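Local coordinates for exopolygalacturonase (Yersinia enterocolitica, PDB 2UVF), which acts as a family 28 glycoside hydrolase, an exopolygalacturonase that cuts the galacturonic acid chains of pectin from their ends, at residues A[57-62]-A[111-116]; A[233-238]-A[415-420]; A[337-342]-A[360-365]. All coordinates share one frame; numbering follows the deposited sequence.

Interaction 1. Residues A[57-62]-A[111-116]; sequences WKAPED and VMQNFT
Trp-57 and Gln-113 hold these two segments together by a pair of hydrogen bonds, one from backbone to backbone and one from a side chain. The backbone N of Trp-57 gives its hydrogen to Gln-113 O at 3.2 Å, in a bent bond of 139°. In return the amide of Gln-113 reaches back along the first segment: with the side chain extended beyond CG, NE2 lies 3.3 Å from Trp-57 O. This second bond is nearly straight at 174°, runs in the amide plane of Gln-113 and meets a lone pair of the carbonyl. NE2 is also hydrogen-bonded to Glu-454 of the beta-helix, its stronger partner, so one amide nitrogen serves both domains. The segments belong to the fibronectin type III-like domain, where the antiparallel neighbours 53-58 and 114-117 form part of a three-stranded sheet; Phe-115 continues the pairing by a backbone bond with Leu-55. The Trp-57 indole is folded back over the second segment by a chi1 of 56°, which sets CG between its own N and carbonyl carbon. One ring face therefore lies on the backbone at Gln-113, whose CA makes a CH-pi contact 3.9 Å from the centroid of the five-membered ring. Beyond the six-membered ring, Phe-115 CB sits at the indole edge, 3.9 Å from Trp-57 CZ3. At the other end, Ala-59 CB packs against Val-111 CG2 at 3.8 Å, and both residues also touch Asn-455 on strand 448-459.

Interaction 2. Residues A[233-238]-A[415-420]; sequences YPYSTI and AQEQEP
Gln-418 supplies the one hydrogen bond across this contact, from NE2 to Tyr-235 OH. At 2.8 Å it is short but badly bent, 117° at the hydrogen, and so weak; Tyr-235 OH has a stronger partner in the backbone N of Thr-411. The amide nitrogen sits at the edge of the Tyr-235 ring, the planes 88° apart. NE2 also donates to a lone pair of Ala-415 O, 2.9 Å away, tying the amide to its own 3-10 turn.

The remaining contacts are van der Waals. Gln-418 OE1 comes 3.2 Å from Tyr-233 CD1, the amide standing steeply to the ring. Farther out, Glu-417 and Pro-234 slide past each other in opposite directions, bringing OE2 to 3.2 Å from Pro-234 CG. Within 233-238 itself, Tyr-233 CB lies against one face of the Tyr-235 ring.

A type I beta turn from Tyr-233 to Ser-236 presents both rings, and a Tyr-235 chi1 of 41°, CG between N and carbonyl carbon, sends that ring toward 415-420. Tyr-233 OH is hydrogen-bonded to His-443 of the sugar pocket, and the Tyr-233 side chain lies about 4 Å from a bound galacturonic acid: two loops meeting beside the substrate cleft of a family 28 beta-helix.

Interaction 3. Residues A[337-342]-A[360-365]; sequences RGVENV and LENHNV. With SO4 (sulfate ion), chain D.
Leu-360 pairs with Arg-337 in parallel register, its O accepting Gly-338 N at 2.9 Å almost in line with the carbonyl. On the same face Leu-360 CB packs on Arg-337 CG at 3.7 Å. The arginine then turns at chi3 (68°) and takes a sulfate ion, probably from the crystallisation liquor, at its guanidinium edge: NH1 binds O2 at 3.1 Å, and NH2 reaches O4 weakly. Next, Glu-361 O receives a CA-H contact from Gly-338.

Asn-362 replaces a backbone carbonyl with its side chain, OD1 taking Val-339 N at 2.9 Å from above the amide's carbonyl plane. His-363 resumes the ladder through both N, bonded to Val-339 O, and O, which accepts Asn-341 N. Its ring has Glu-340 OE1 3.2 Å from ND1, the carboxylate turned 82° to the imidazole; NE2 is probably hydrogen-bonded to Glu-419 OE1, though the modelled distance is too short to be trusted. At the corner, Asn-364 and Asn-341 run side by side with amides nearly coplanar, and Asn-364 O holds Val-342 N at 2.8 Å. Val-365 then turns inward beside Val-342, CG2 to CG2 4.1 Å.

These are successive coils of the right-handed parallel beta-helix. Backbone bonds do most of the pairing, and where Gly-338 and Glu-361, both with positive phi, make the backbone irregular, Asn-362 OD1 supplies the acceptor that carries it on.

Interaction 1 is the most buried of the three and the only one in the fibronectin type III-like domain, an antiparallel pairing sealed by an indole. Interaction 3 joins neighbouring beta-helix coils through a parallel backbone ladder, buried at its ends and partly exposed at the corner. Interaction 2 has no backbone bond across it: loop side chains meet near the sugar, with its outer rim at the surface. Interactions 2 and 3, centres 16 Å apart, touch where Glu-419 meets His-363, probably through a hydrogen bond, though the modelled contact is too short to be exact. Interaction 1 stands apart, its centre 24 Å from that of interaction 3 and 35 Å from that of interaction 2.

Interaction 1. Residues A[57-62]-A[111-116]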
loop_
_atom_site.group_PDB
_atom_site.type_symbol
_atom_site.label_atom_id
_atom_site.label_comp_id
_atom_site.label_asym_id
_atom_site.label_seq_id
_atom_site.Cartn_x
_atom_site.Cartn_y
_atom_site.Cartn_z
ATOM N N TRP A 57 8.379 -10.573 12.316
ATOM C CA TRP A 57 8.112 -11.979 12.574
ATOM C C TRP A 57 6.654 -12.209 12.335
ATOM O O TRP A 57 5.871 -11.252 12.374
ATOM C CB TRP A 57 8.458 -12.366 14.039
ATOM C CG TRP A 57 7.745 -11.536 15.067
ATOM C CD1 TRP A 57 6.511 -11.784 15.618
ATOM C CD2 TRP A 57 8.211 -10.309 15.659
ATOM N NE1 TRP A 57 6.180 -10.778 16.504
ATOM C CE2 TRP A 57 7.209 -9.870 16.558
ATOM C CE3 TRP A 57 9.375 -9.536 15.514
ATOM C CZ2 TRP A 57 7.334 -8.690 17.307
ATOM C CZ3 TRP A 57 9.497 -8.355 16.268
ATOM C CH2 TRP A 57 8.483 -7.949 17.151
ATOM N N LYS A 58 6.292 -13.466 12.106
ATOM C CA LYS A 58 4.891 -13.890 12.070
ATOM C C LYS A 58 4.185 -13.969 13.440
ATOM O O LYS A 58 4.711 -14.522 14.428
ATOM C CB LYS A 58 4.762 -15.226 11.345
ATOM C CG LYS A 58 5.013 -15.114 9.840
ATOM C CD LYS A 58 4.812 -16.451 9.097
ATOM C CE LYS A 58 3.353 -16.912 9.063
ATOM N NZ LYS A 58 2.486 -15.942 8.356
ATOM N N ALA A 59 2.994 -13.387 13.487
ATOM C CA ALA A 59 2.031 -13.645 14.547
ATOM C C ALA A 59 1.089 -14.693 13.975
ATOM O O ALA A 59 0.844 -14.679 12.767
ATOM C CB ALA A 59 1.271 -12.370 14.894
ATOM N N PRO A 60 0.567 -15.614 14.822
ATOM C CA PRO A 60 -0.337 -16.666 14.347
ATOM C C PRO A 60 -1.766 -16.197 14.050
ATOM O O PRO A 60 -2.116 -15.036 14.296
ATOM C CB PRO A 60 -0.347 -17.672 15.513
ATOM C CG PRO A 60 -0.025 -16.894 16.715
ATOM C CD PRO A 60 0.821 -15.719 16.278
ATOM N N GLU A 61 -2.587 -17.113 13.543
ATOM C CA GLU A 61 -3.984 -16.825 13.220
ATOM C C GLU A 61 -4.790 -16.346 14.435
ATOM O O GLU A 61 -5.629 -15.450 14.330
ATOM C CB GLU A 61 -4.624 -18.076 12.643
ATOM C CG GLU A 61 -5.995 -17.887 12.041
ATOM C CD GLU A 61 -6.462 -19.141 11.343
ATOM O OE1 GLU A 61 -6.501 -20.211 11.997
ATOM O OE2 GLU A 61 -6.789 -19.071 10.140
ATOM N N ASP A 62 -4.516 -16.957 15.583
ATOM C CA ASP A 62 -5.270 -16.740 16.815
ATOM C C ASP A 62 -4.340 -16.119 17.848
ATOM O O ASP A 62 -3.435 -16.791 18.363
ATOM C CB ASP A 62 -5.817 -18.090 17.305
ATOM C CG ASP A 62 -6.540 -18.007 18.658
ATOM O OD1 ASP A 62 -6.896 -16.898 19.138
ATOM O OD2 ASP A 62 -6.752 -19.086 19.245
ATOM N N VAL A 111 -1.848 -7.232 17.434
ATOM C CA VAL A 111 -0.547 -7.359 18.069
ATOM C C VAL A 111 0.542 -6.775 17.165
ATOM O O VAL A 111 0.384 -6.723 15.942
ATOM C CB VAL A 111 -0.257 -8.840 18.464
ATOM C CG1 VAL A 111 -1.247 -9.313 19.568
ATOM C CG2 VAL A 111 -0.294 -9.786 17.228
ATOM N N MET A 112 1.629 -6.299 17.765
ATOM C CA MET A 112 2.788 -5.819 16.989
ATOM C C MET A 112 3.657 -6.983 16.494
ATOM O O MET A 112 3.770 -8.012 17.164
ATOM C CB MET A 112 3.609 -4.795 17.777
ATOM C CG MET A 112 2.827 -3.532 18.197
ATOM S SD MET A 112 2.354 -2.396 16.836
ATOM C CE MET A 112 0.685 -2.918 16.506
ATOM N N GLN A 113 4.242 -6.810 15.303
ATOM C CA GLN A 113 5.042 -7.841 14.616
ATOM C C GLN A 113 6.376 -7.242 14.146
ATOM O O GLN A 113 7.073 -7.821 13.323
ATOM C CB GLN A 113 4.284 -8.385 13.412
ATOM C CG GLN A 113 3.011 -9.150 13.740
ATOM C CD GLN A 113 2.220 -9.514 12.506
ATOM O OE1 GLN A 113 1.091 -9.059 12.314
ATOM N NE2 GLN A 113 2.805 -10.345 11.662
ATOM N N ASN A 114 6.720 -6.070 14.667
ATOM C CA ASN A 114 7.957 -5.390 14.291
ATOM C C ASN A 114 8.623 -4.747 15.497
ATOM O O ASN A 114 7.945 -4.344 16.441
ATOM C CB ASN A 114 7.718 -4.349 13.175
ATOM C CG ASN A 114 7.008 -3.098 13.673
ATOM O OD1 ASN A 114 5.772 -3.058 13.718
ATOM N ND2 ASN A 114 7.786 -2.060 14.031
ATOM N N PHE A 115 9.949 -4.659 15.452
ATOM C CA PHE A 115 10.753 -4.034 16.504
ATOM C C PHE A 115 12.016 -3.460 15.853
ATOM O O PHE A 115 12.770 -4.189 15.221
ATOM C CB PHE A 115 11.103 -5.081 17.584
ATOM C CG PHE A 115 11.936 -4.555 18.739
ATOM C CD1 PHE A 115 11.338 -4.205 19.942
ATOM C CD2 PHE A 115 13.322 -4.467 18.644
ATOM C CE1 PHE A 115 12.101 -3.733 21.017
ATOM C CE2 PHE A 115 14.088 -4.001 19.716
ATOM C CZ PHE A 115 13.473 -3.629 20.898
ATOM N N THR A 116 12.228 -2.153 16.002
ATOM C CA THR A 116 13.408 -1.471 15.435
ATOM C C THR A 116 14.596 -1.341 16.420
ATOM O O THR A 116 14.523 -0.599 17.409
ATOM C CB THR A 116 13.036 -0.075 14.881
ATOM O OG1 THR A 116 11.922 -0.203 14.007
ATOM C CG2 THR A 116 14.182 0.538 14.116
#

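Interaction 2. Residues A[233-238]-A[415-420]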
loop_
_atom_site.group_PDB
_atom_site.type_symbol
_atom_site.label_atom_id
_atom_site.label_comp_id
_atom_site.label_asym_id
_atom_site.label_seq_id
_atom_site.Cartn_x
_atom_site.Cartn_y
_atom_site.Cartn_z
ATOM N N TYR A 233 2.246 -1.476 -19.240
ATOM C CA TYR A 233 2.376 -2.868 -19.661
ATOM C C TYR A 233 3.060 -2.934 -21.033
ATOM O O TYR A 233 3.143 -1.909 -21.722
ATOM C CB TYR A 233 1.018 -3.576 -19.644
ATOM C CG TYR A 233 0.340 -3.512 -18.287
ATOM C CD1 TYR A 233 0.998 -3.944 -17.131
ATOM C CD2 TYR A 233 -0.944 -2.999 -18.158
ATOM C CE1 TYR A 233 0.388 -3.874 -15.894
ATOM C CE2 TYR A 233 -1.556 -2.914 -16.927
ATOM C CZ TYR A 233 -0.885 -3.349 -15.791
ATOM O OH TYR A 233 -1.510 -3.259 -14.559
ATOM N N PRO A 234 3.611 -4.112 -21.407
ATOM C CA PRO A 234 4.219 -4.225 -22.751
ATOM C C PRO A 234 3.240 -3.844 -23.870
ATOM O O PRO A 234 3.659 -3.320 -24.902
ATOM C CB PRO A 234 4.629 -5.710 -22.846
ATOM C CG PRO A 234 3.903 -6.415 -21.717
ATOM C CD PRO A 234 3.738 -5.368 -20.636
ATOM N N TYR A 235 1.949 -4.074 -23.624
ATOM C CA TYR A 235 0.859 -3.848 -24.571
ATOM C C TYR A 235 0.130 -2.527 -24.342
ATOM O O TYR A 235 -0.978 -2.324 -24.873
ATOM C CB TYR A 235 -0.158 -4.995 -24.466
ATOM C CG TYR A 235 -0.447 -5.447 -23.041
ATOM C CD1 TYR A 235 -1.536 -4.923 -22.313
ATOM C CD2 TYR A 235 0.363 -6.407 -22.421
ATOM C CE1 TYR A 235 -1.803 -5.344 -20.995
ATOM C CE2 TYR A 235 0.107 -6.840 -21.098
ATOM C CZ TYR A 235 -0.979 -6.308 -20.401
ATOM O OH TYR A 235 -1.208 -6.730 -19.111
ATOM N N SER A 236 0.730 -1.652 -23.530
ATOM C CA SER A 236 0.139 -0.335 -23.252
ATOM C C SER A 236 0.599 0.634 -24.329
ATOM O O SER A 236 1.799 0.815 -24.530
ATOM C CB SER A 236 0.512 0.168 -21.846
ATOM O OG SER A 236 -0.249 -0.499 -20.846
ATOM N N THR A 237 -0.359 1.259 -25.009
ATOM C CA THR A 237 -0.040 2.015 -26.224
ATOM C C THR A 237 0.305 3.492 -26.020
ATOM O O THR A 237 0.954 4.100 -26.864
ATOM C CB THR A 237 -1.084 1.773 -27.366
ATOM O OG1 THR A 237 -2.413 1.999 -26.895
ATOM C CG2 THR A 237 -0.993 0.333 -27.859
ATOM N N ILE A 238 -0.082 4.047 -24.874
ATOM C CA ILE A 238 0.187 5.446 -24.554
ATOM C C ILE A 238 1.336 5.566 -23.536
ATOM O O ILE A 238 1.292 4.989 -22.437
ATOM C CB ILE A 238 -1.126 6.177 -24.104
ATOM C CG1 ILE A 238 -2.206 6.038 -25.193
ATOM C CG2 ILE A 238 -0.858 7.643 -23.727
ATOM C CD1 ILE A 238 -3.628 6.327 -24.735
ATOM N N ALA A 415 -1.535 -10.579 -20.726
ATOM C CA ALA A 415 -1.095 -10.350 -19.340
ATOM C C ALA A 415 0.067 -11.224 -18.867
ATOM O O ALA A 415 1.014 -10.720 -18.253
ATOM C CB ALA A 415 -2.273 -10.454 -18.376
ATOM N N GLN A 416 0.002 -12.518 -19.167
ATOM C CA GLN A 416 1.036 -13.492 -18.746
ATOM C C GLN A 416 2.446 -13.307 -19.368
ATOM O O GLN A 416 3.380 -14.032 -19.008
ATOM C CB GLN A 416 0.530 -14.951 -18.872
ATOM C CG GLN A 416 0.089 -15.385 -20.276
ATOM C CD GLN A 416 -1.319 -14.916 -20.656
ATOM O OE1 GLN A 416 -1.769 -13.849 -20.234
ATOM N NE2 GLN A 416 -2.013 -15.715 -21.469
ATOM N N GLU A 417 2.601 -12.338 -20.276
ATOM C CA GLU A 417 3.943 -11.844 -20.682
ATOM C C GLU A 417 4.757 -11.367 -19.460
ATOM O O GLU A 417 5.946 -11.027 -19.566
ATOM C CB GLU A 417 3.821 -10.693 -21.704
ATOM C CG GLU A 417 3.372 -11.124 -23.117
ATOM C CD GLU A 417 3.063 -9.942 -24.055
ATOM O OE1 GLU A 417 2.299 -10.149 -25.030
ATOM O OE2 GLU A 417 3.584 -8.822 -23.831
ATOM N N GLN A 418 4.088 -11.357 -18.303
ATOM C CA GLN A 418 4.604 -10.791 -17.052
ATOM C C GLN A 418 4.282 -11.724 -15.874
ATOM O O GLN A 418 3.326 -12.502 -15.919
ATOM C CB GLN A 418 3.998 -9.391 -16.802
ATOM C CG GLN A 418 3.265 -8.761 -18.021
ATOM C CD GLN A 418 2.315 -7.635 -17.636
ATOM O OE1 GLN A 418 2.754 -6.591 -17.132
ATOM N NE2 GLN A 418 1.017 -7.830 -17.883
ATOM N N GLU A 419 5.114 -11.638 -14.841
ATOM C CA GLU A 419 4.943 -12.343 -13.565
ATOM C C GLU A 419 3.574 -12.150 -12.931
ATOM O O GLU A 419 2.972 -11.090 -13.063
ATOM C CB GLU A 419 5.893 -11.723 -12.568
ATOM C CG GLU A 419 7.230 -12.354 -12.370
ATOM C CD GLU A 419 8.051 -11.486 -11.450
ATOM O OE1 GLU A 419 9.177 -11.881 -11.104
ATOM O OE2 GLU A 419 7.556 -10.384 -11.084
ATOM N N PRO A 420 3.091 -13.154 -12.178
ATOM C CA PRO A 420 1.940 -12.810 -11.363
ATOM C C PRO A 420 2.364 -11.854 -10.221
ATOM O O PRO A 420 3.549 -11.832 -9.841
ATOM C CB PRO A 420 1.471 -14.166 -10.842
ATOM C CG PRO A 420 2.675 -15.004 -10.833
ATOM C CD PRO A 420 3.496 -14.561 -12.000
#

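Interaction 3. Residues A[337-342]-A[360-365]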
loop_
_atom_site.group_PDB
_atom_site.type_symbol
_atom_site.label_atom_id
_atom_site.label_comp_id
_atom_site.label_asym_id
_atom_site.label_seq_id
_atom_site.Cartn_x
_atom_site.Cartn_y
_atom_site.Cartn_z
ATOM N N ARG A 337 10.716 0.520 -11.317
ATOM C CA ARG A 337 10.431 -0.601 -12.207
ATOM C C ARG A 337 11.669 -1.494 -12.403
ATOM O O ARG A 337 12.790 -0.998 -12.586
ATOM C CB ARG A 337 9.914 -0.086 -13.548
ATOM C CG ARG A 337 9.373 -1.188 -14.442
ATOM C CD ARG A 337 8.814 -0.656 -15.740
ATOM N NE ARG A 337 9.845 -0.098 -16.612
ATOM C CZ ARG A 337 9.657 0.179 -17.901
ATOM N NH1 ARG A 337 8.492 -0.069 -18.476
ATOM N NH2 ARG A 337 10.644 0.679 -18.627
ATOM N N GLY A 338 11.450 -2.803 -12.355
ATOM C CA GLY A 338 12.521 -3.787 -12.506
ATOM C C GLY A 338 13.507 -3.911 -11.365
ATOM O O GLY A 338 14.543 -4.547 -11.534
ATOM N N VAL A 339 13.189 -3.338 -10.197
ATOM C CA VAL A 339 14.134 -3.295 -9.080
ATOM C C VAL A 339 14.151 -4.579 -8.248
ATOM O O VAL A 339 13.105 -5.130 -7.878
ATOM C CB VAL A 339 13.956 -2.024 -8.182
ATOM C CG1 VAL A 339 15.082 -1.911 -7.170
ATOM C CG2 VAL A 339 13.916 -0.764 -9.029
ATOM N N GLU A 340 15.368 -5.059 -7.990
ATOM C CA GLU A 340 15.596 -6.195 -7.119
ATOM C C GLU A 340 16.118 -5.656 -5.792
ATOM O O GLU A 340 17.232 -5.120 -5.755
ATOM C CB GLU A 340 16.626 -7.139 -7.747
ATOM C CG GLU A 340 16.884 -8.398 -6.947
ATOM C CD GLU A 340 15.789 -9.422 -7.132
ATOM O OE1 GLU A 340 15.048 -9.310 -8.140
ATOM O OE2 GLU A 340 15.669 -10.334 -6.274
ATOM N N ASN A 341 15.298 -5.779 -4.732
ATOM C CA ASN A 341 15.540 -5.199 -3.378
ATOM C C ASN A 341 15.258 -3.700 -3.222
ATOM O O ASN A 341 16.131 -2.879 -3.462
ATOM C CB ASN A 341 16.947 -5.502 -2.823
ATOM C CG ASN A 341 17.343 -6.966 -2.938
ATOM O OD1 ASN A 341 18.504 -7.279 -3.184
ATOM N ND2 ASN A 341 16.400 -7.853 -2.754
ATOM N N VAL A 342 14.051 -3.341 -2.787
ATOM C CA VAL A 342 13.716 -1.931 -2.498
ATOM C C VAL A 342 13.428 -1.714 -1.006
ATOM O O VAL A 342 12.896 -2.595 -0.333
ATOM C CB VAL A 342 12.508 -1.447 -3.306
ATOM C CG1 VAL A 342 12.285 0.050 -3.097
ATOM C CG2 VAL A 342 12.705 -1.736 -4.770
ATOM N N LEU A 360 6.718 -1.525 -10.108
ATOM C CA LEU A 360 6.390 -2.281 -11.305
ATOM C C LEU A 360 7.469 -3.339 -11.524
ATOM O O LEU A 360 8.649 -3.014 -11.662
ATOM C CB LEU A 360 6.241 -1.344 -12.521
ATOM C CG LEU A 360 5.099 -0.298 -12.533
ATOM C CD1 LEU A 360 5.138 0.470 -13.814
ATOM C CD2 LEU A 360 3.682 -0.883 -12.297
ATOM N N GLU A 361 7.061 -4.607 -11.524
ATOM C CA GLU A 361 7.989 -5.687 -11.765
ATOM C C GLU A 361 9.192 -5.703 -10.801
ATOM O O GLU A 361 10.275 -6.038 -11.191
ATOM C CB GLU A 361 8.419 -5.731 -13.255
ATOM C CG GLU A 361 7.451 -6.443 -14.178
ATOM C CD GLU A 361 7.835 -6.444 -15.649
ATOM O OE1 GLU A 361 8.446 -7.398 -16.162
ATOM O OE2 GLU A 361 7.509 -5.482 -16.345
ATOM N N ASN A 362 8.923 -5.424 -9.525
ATOM C CA ASN A 362 9.945 -5.484 -8.491
ATOM C C ASN A 362 9.916 -6.802 -7.720
ATOM O O ASN A 362 8.889 -7.500 -7.676
ATOM C CB ASN A 362 9.785 -4.324 -7.512
ATOM C CG ASN A 362 9.993 -2.996 -8.155
ATOM O OD1 ASN A 362 10.438 -2.917 -9.299
ATOM N ND2 ASN A 362 9.682 -1.935 -7.435
ATOM N N HIS A 363 11.068 -7.144 -7.139
ATOM C CA HIS A 363 11.142 -8.193 -6.157
ATOM C C HIS A 363 11.666 -7.581 -4.882
ATOM O O HIS A 363 12.465 -6.638 -4.935
ATOM C CB HIS A 363 12.099 -9.314 -6.586
ATOM C CG HIS A 363 11.597 -10.155 -7.714
ATOM N ND1 HIS A 363 12.388 -11.092 -8.339
ATOM C CD2 HIS A 363 10.406 -10.174 -8.356
ATOM C CE1 HIS A 363 11.691 -11.677 -9.297
ATOM N NE2 HIS A 363 10.487 -11.134 -9.332
ATOM N N ASN A 364 11.234 -8.142 -3.751
ATOM C CA ASN A 364 11.758 -7.807 -2.420
ATOM C C ASN A 364 11.644 -6.328 -2.077
ATOM O O ASN A 364 12.647 -5.647 -1.902
ATOM C CB ASN A 364 13.210 -8.291 -2.283
ATOM C CG ASN A 364 13.398 -9.700 -2.800
ATOM O OD1 ASN A 364 12.479 -10.537 -2.722
ATOM N ND2 ASN A 364 14.579 -9.967 -3.375
ATOM N N VAL A 365 10.410 -5.832 -2.049
ATOM C CA VAL A 365 10.112 -4.431 -1.729
ATOM C C VAL A 365 9.652 -4.361 -0.284
ATOM O O VAL A 365 8.888 -5.207 0.156
ATOM C CB VAL A 365 8.983 -3.846 -2.609
ATOM C CG1 VAL A 365 8.655 -2.411 -2.180
ATOM C CG2 VAL A 365 9.338 -3.937 -4.126
HETATM S S SO4 D . 9.192 1.501 -22.053
HETATM O O1 SO4 D . 9.820 2.762 -21.653
HETATM O O2 SO4 D . 7.999 1.196 -21.244
HETATM O O3 SO4 D . 8.784 1.588 -23.463
HETATM O O4 SO4 D . 10.208 0.454 -21.897
#